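Biliverdin reductase (Synechocystis sp., PDB 5B3T) probably reduces biliverdin, a tetrapyrrole of the heme-degrading pathway, with NAD(P)H as the reductant. Local coordinates at residues V139-I150 with L260-Q271. Numbering follows the deposited sequence.
Sequences VHQAIRQNLGKI and LIFVGETGRLIQ
Val139 packs against Phe262, and these two, with Leu260, account for nearly half of the surface buried in this helix-on-sheet packing. One branch of Val139, CG1, lies over a face of the Phe262 ring, 4.0 Å from its centroid and displaced toward the rim, a CH-pi contact. With CG1 anti to the backbone N (chi1 167°), the other branch is left for the hairpin turn, where CG2 meets Gly264 O at 3.6 Å and also touches CA of Glu265. The ring's far end is met obliquely by the next helical turn: CG1 of Ile143 comes to 3.4 Å from CE1, and Ala142 CB touches CE2 and CZ. Such an arrangement illustrates how the C-terminal alpha/beta domain of the Gfo/Idh/MocA family is built, a helix lying against one side of a mixed beta-sheet; here residues 139-146 of the helix run nearly antiparallel to strand 260-263, at 170°, with the axes 10.3 Å apart. A type II' turn, Val263 to Thr266, joins that strand to 266-271. Leu260 packs between Asn146 and Ile150, its CD2 touching Asn146 CB at 3.9 Å and its CD1 Ile150 CD1 at 4.0 Å. The Asn146 amide is held by ND2 donating to Ala142 O, 2.8 Å and nearly straight at 165°. On strand 266-271, Leu269 divides its branches, CD1 going to Ile150 CG2 and CD2 meeting Lys149 CD at 3.6 Å, where the two side chains cross at about a right angle.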
# COMPACT_ATOMS: atom_id res chain seq x y z
N VAL A 139 2.52 -8.41 -9.31
CA VAL A 139 2.03 -9.75 -8.98
C VAL A 139 0.52 -9.74 -8.79
O VAL A 139 -0.18 -10.68 -9.19
CB VAL A 139 2.76 -10.29 -7.74
CG1 VAL A 139 2.05 -11.52 -7.19
CG2 VAL A 139 4.20 -10.62 -8.08
N HIS A 140 -0.02 -8.67 -8.19
CA HIS A 140 -1.47 -8.61 -7.98
C HIS A 140 -2.22 -8.63 -9.30
O HIS A 140 -3.24 -9.31 -9.43
CB HIS A 140 -1.86 -7.36 -7.18
CG HIS A 140 -3.34 -7.15 -7.12
ND1 HIS A 140 -4.15 -7.86 -6.26
CD2 HIS A 140 -4.16 -6.34 -7.83
CE1 HIS A 140 -5.41 -7.48 -6.44
NE2 HIS A 140 -5.44 -6.56 -7.38
N GLN A 141 -1.76 -7.86 -10.29
CA GLN A 141 -2.42 -7.86 -11.58
C GLN A 141 -2.27 -9.21 -12.28
O GLN A 141 -3.19 -9.67 -12.96
CB GLN A 141 -1.88 -6.74 -12.46
CG GLN A 141 -2.18 -5.34 -11.94
CD GLN A 141 -3.68 -5.05 -11.82
OE1 GLN A 141 -4.51 -5.73 -12.42
NE2 GLN A 141 -4.02 -4.02 -11.06
N ALA A 142 -1.11 -9.86 -12.11
CA ALA A 142 -0.93 -11.19 -12.68
C ALA A 142 -1.88 -12.20 -12.05
O ALA A 142 -2.42 -13.07 -12.74
CB ALA A 142 0.53 -11.64 -12.50
N ILE A 143 -2.11 -12.09 -10.74
CA ILE A 143 -3.09 -12.96 -10.08
C ILE A 143 -4.48 -12.70 -10.63
O ILE A 143 -5.22 -13.63 -10.96
CB ILE A 143 -3.04 -12.76 -8.55
CG1 ILE A 143 -1.69 -13.19 -7.99
CG2 ILE A 143 -4.17 -13.53 -7.88
CD1 ILE A 143 -1.60 -13.11 -6.48
N ARG A 144 -4.86 -11.42 -10.72
CA ARG A 144 -6.17 -11.06 -11.27
C ARG A 144 -6.35 -11.63 -12.67
O ARG A 144 -7.42 -12.17 -13.00
CB ARG A 144 -6.33 -9.54 -11.29
CG ARG A 144 -7.17 -8.97 -10.16
CD ARG A 144 -8.61 -8.79 -10.60
NE ARG A 144 -9.39 -8.06 -9.60
CZ ARG A 144 -10.13 -8.64 -8.66
NH1 ARG A 144 -10.19 -9.96 -8.58
NH2 ARG A 144 -10.81 -7.89 -7.80
N GLN A 145 -5.32 -11.53 -13.51
CA GLN A 145 -5.42 -11.98 -14.90
C GLN A 145 -5.49 -13.50 -15.03
O GLN A 145 -5.79 -13.98 -16.13
CB GLN A 145 -4.22 -11.46 -15.70
CG GLN A 145 -4.34 -10.01 -16.14
CD GLN A 145 -3.03 -9.44 -16.63
OE1 GLN A 145 -2.18 -10.17 -17.15
NE2 GLN A 145 -2.85 -8.13 -16.48
N ASN A 146 -5.24 -14.25 -13.96
CA ASN A 146 -5.17 -15.70 -14.06
C ASN A 146 -6.04 -16.44 -13.05
O ASN A 146 -6.11 -17.68 -13.12
CB ASN A 146 -3.72 -16.18 -13.92
CG ASN A 146 -2.86 -15.82 -15.12
OD1 ASN A 146 -2.91 -16.49 -16.15
ND2 ASN A 146 -2.08 -14.76 -14.99
N LEU A 147 -6.71 -15.74 -12.13
CA LEU A 147 -7.59 -16.41 -11.19
C LEU A 147 -8.72 -17.14 -11.89
O LEU A 147 -9.16 -18.21 -11.44
CB LEU A 147 -8.16 -15.41 -10.18
CG LEU A 147 -7.39 -15.28 -8.86
CD1 LEU A 147 -8.00 -14.19 -7.99
CD2 LEU A 147 -7.38 -16.61 -8.13
N GLY A 148 -9.21 -16.60 -13.01
CA GLY A 148 -10.27 -17.25 -13.75
C GLY A 148 -9.90 -18.62 -14.30
O GLY A 148 -10.79 -19.37 -14.72
N LYS A 149 -8.62 -18.96 -14.28
CA LYS A 149 -8.14 -20.22 -14.84
C LYS A 149 -8.16 -21.38 -13.84
O LYS A 149 -8.10 -22.54 -14.27
CB LYS A 149 -6.72 -20.07 -15.38
CG LYS A 149 -6.57 -19.11 -16.55
CD LYS A 149 -5.12 -19.08 -17.03
CE LYS A 149 -4.95 -18.29 -18.32
NZ LYS A 149 -5.46 -16.89 -18.20
N ILE A 150 -8.26 -21.12 -12.54
CA ILE A 150 -8.03 -22.15 -11.54
C ILE A 150 -9.31 -22.54 -10.80
O ILE A 150 -9.24 -23.25 -9.79
CB ILE A 150 -6.93 -21.74 -10.54
CG1 ILE A 150 -7.38 -20.56 -9.68
CG2 ILE A 150 -5.65 -21.39 -11.29
CD1 ILE A 150 -6.38 -20.18 -8.61
N LEU A 260 -1.84 -21.28 -8.52
CA LEU A 260 -0.96 -20.17 -8.84
C LEU A 260 0.10 -20.04 -7.76
O LEU A 260 -0.23 -19.95 -6.57
CB LEU A 260 -1.75 -18.86 -8.97
CG LEU A 260 -2.81 -18.77 -10.06
CD1 LEU A 260 -3.65 -17.51 -9.90
CD2 LEU A 260 -2.16 -18.81 -11.43
N ILE A 261 1.37 -20.04 -8.16
CA ILE A 261 2.48 -19.89 -7.23
C ILE A 261 3.29 -18.68 -7.65
O ILE A 261 3.80 -18.63 -8.78
CB ILE A 261 3.39 -21.12 -7.21
CG1 ILE A 261 2.58 -22.40 -7.11
CG2 ILE A 261 4.37 -21.04 -6.05
CD1 ILE A 261 3.45 -23.59 -7.21
N PHE A 262 3.44 -17.72 -6.75
CA PHE A 262 4.32 -16.59 -6.96
C PHE A 262 5.41 -16.61 -5.89
O PHE A 262 5.12 -16.56 -4.69
CB PHE A 262 3.55 -15.27 -6.94
CG PHE A 262 2.63 -15.10 -8.11
CD1 PHE A 262 1.35 -15.63 -8.09
CD2 PHE A 262 3.06 -14.44 -9.26
CE1 PHE A 262 0.50 -15.49 -9.17
CE2 PHE A 262 2.22 -14.30 -10.35
CZ PHE A 262 0.94 -14.82 -10.31
N VAL A 263 6.66 -16.73 -6.34
CA VAL A 263 7.83 -16.63 -5.48
C VAL A 263 8.51 -15.32 -5.84
O VAL A 263 9.11 -15.19 -6.91
CB VAL A 263 8.79 -17.82 -5.67
CG1 VAL A 263 10.00 -17.67 -4.76
CG2 VAL A 263 8.07 -19.14 -5.40
N GLY A 264 8.41 -14.34 -4.94
CA GLY A 264 8.82 -13.00 -5.31
C GLY A 264 7.93 -12.51 -6.44
O GLY A 264 6.71 -12.67 -6.41
N GLU A 265 8.56 -11.93 -7.46
CA GLU A 265 7.85 -11.51 -8.67
C GLU A 265 7.84 -12.59 -9.75
O GLU A 265 7.64 -12.28 -10.92
CB GLU A 265 8.46 -10.22 -9.22
CG GLU A 265 8.24 -9.00 -8.34
CD GLU A 265 9.17 -8.96 -7.13
OE1 GLU A 265 10.12 -9.76 -7.09
OE2 GLU A 265 8.94 -8.12 -6.24
N THR A 266 8.04 -13.85 -9.37
CA THR A 266 8.08 -14.97 -10.31
C THR A 266 6.81 -15.80 -10.15
O THR A 266 6.48 -16.20 -9.04
CB THR A 266 9.31 -15.84 -10.06
OG1 THR A 266 10.50 -15.09 -10.34
CG2 THR A 266 9.28 -17.08 -10.94
N GLY A 267 6.12 -16.06 -11.26
CA GLY A 267 4.85 -16.75 -11.18
C GLY A 267 4.68 -17.93 -12.11
O GLY A 267 5.16 -17.91 -13.25
N ARG A 268 3.96 -18.95 -11.66
CA ARG A 268 3.72 -20.14 -12.49
C ARG A 268 2.35 -20.79 -12.27
O ARG A 268 1.96 -21.09 -11.15
CB ARG A 268 4.83 -21.17 -12.26
CG ARG A 268 6.21 -20.57 -12.07
CD ARG A 268 7.21 -21.62 -11.60
NE ARG A 268 6.79 -22.26 -10.36
CZ ARG A 268 6.55 -23.56 -10.23
NH1 ARG A 268 6.70 -24.37 -11.27
NH2 ARG A 268 6.17 -24.05 -9.06
N LEU A 269 1.63 -21.00 -13.37
CA LEU A 269 0.32 -21.63 -13.35
C LEU A 269 0.51 -23.13 -13.47
O LEU A 269 1.24 -23.60 -14.35
CB LEU A 269 -0.55 -21.12 -14.50
CG LEU A 269 -1.86 -21.87 -14.74
CD1 LEU A 269 -2.79 -21.77 -13.54
CD2 LEU A 269 -2.54 -21.37 -16.00
N ILE A 270 -0.13 -23.89 -12.58
CA ILE A 270 -0.05 -25.34 -12.58
C ILE A 270 -1.45 -25.90 -12.76
O ILE A 270 -2.34 -25.64 -11.93
CB ILE A 270 0.59 -25.88 -11.28
CG1 ILE A 270 1.87 -25.13 -10.96
CG2 ILE A 270 0.87 -27.37 -11.42
CD1 ILE A 270 2.65 -25.75 -9.83
N GLN A 271 -1.65 -26.65 -13.83
CA GLN A 271 -2.92 -27.32 -14.11
C GLN A 271 -2.62 -28.74 -14.57
O GLN A 271 -2.07 -28.93 -15.66
CB GLN A 271 -3.73 -26.56 -15.17
CG GLN A 271 -4.14 -25.15 -14.76
CD GLN A 271 -5.03 -24.49 -15.79
OE1 GLN A 271 -6.11 -24.01 -15.47
NE2 GLN A 271 -4.57 -24.45 -17.04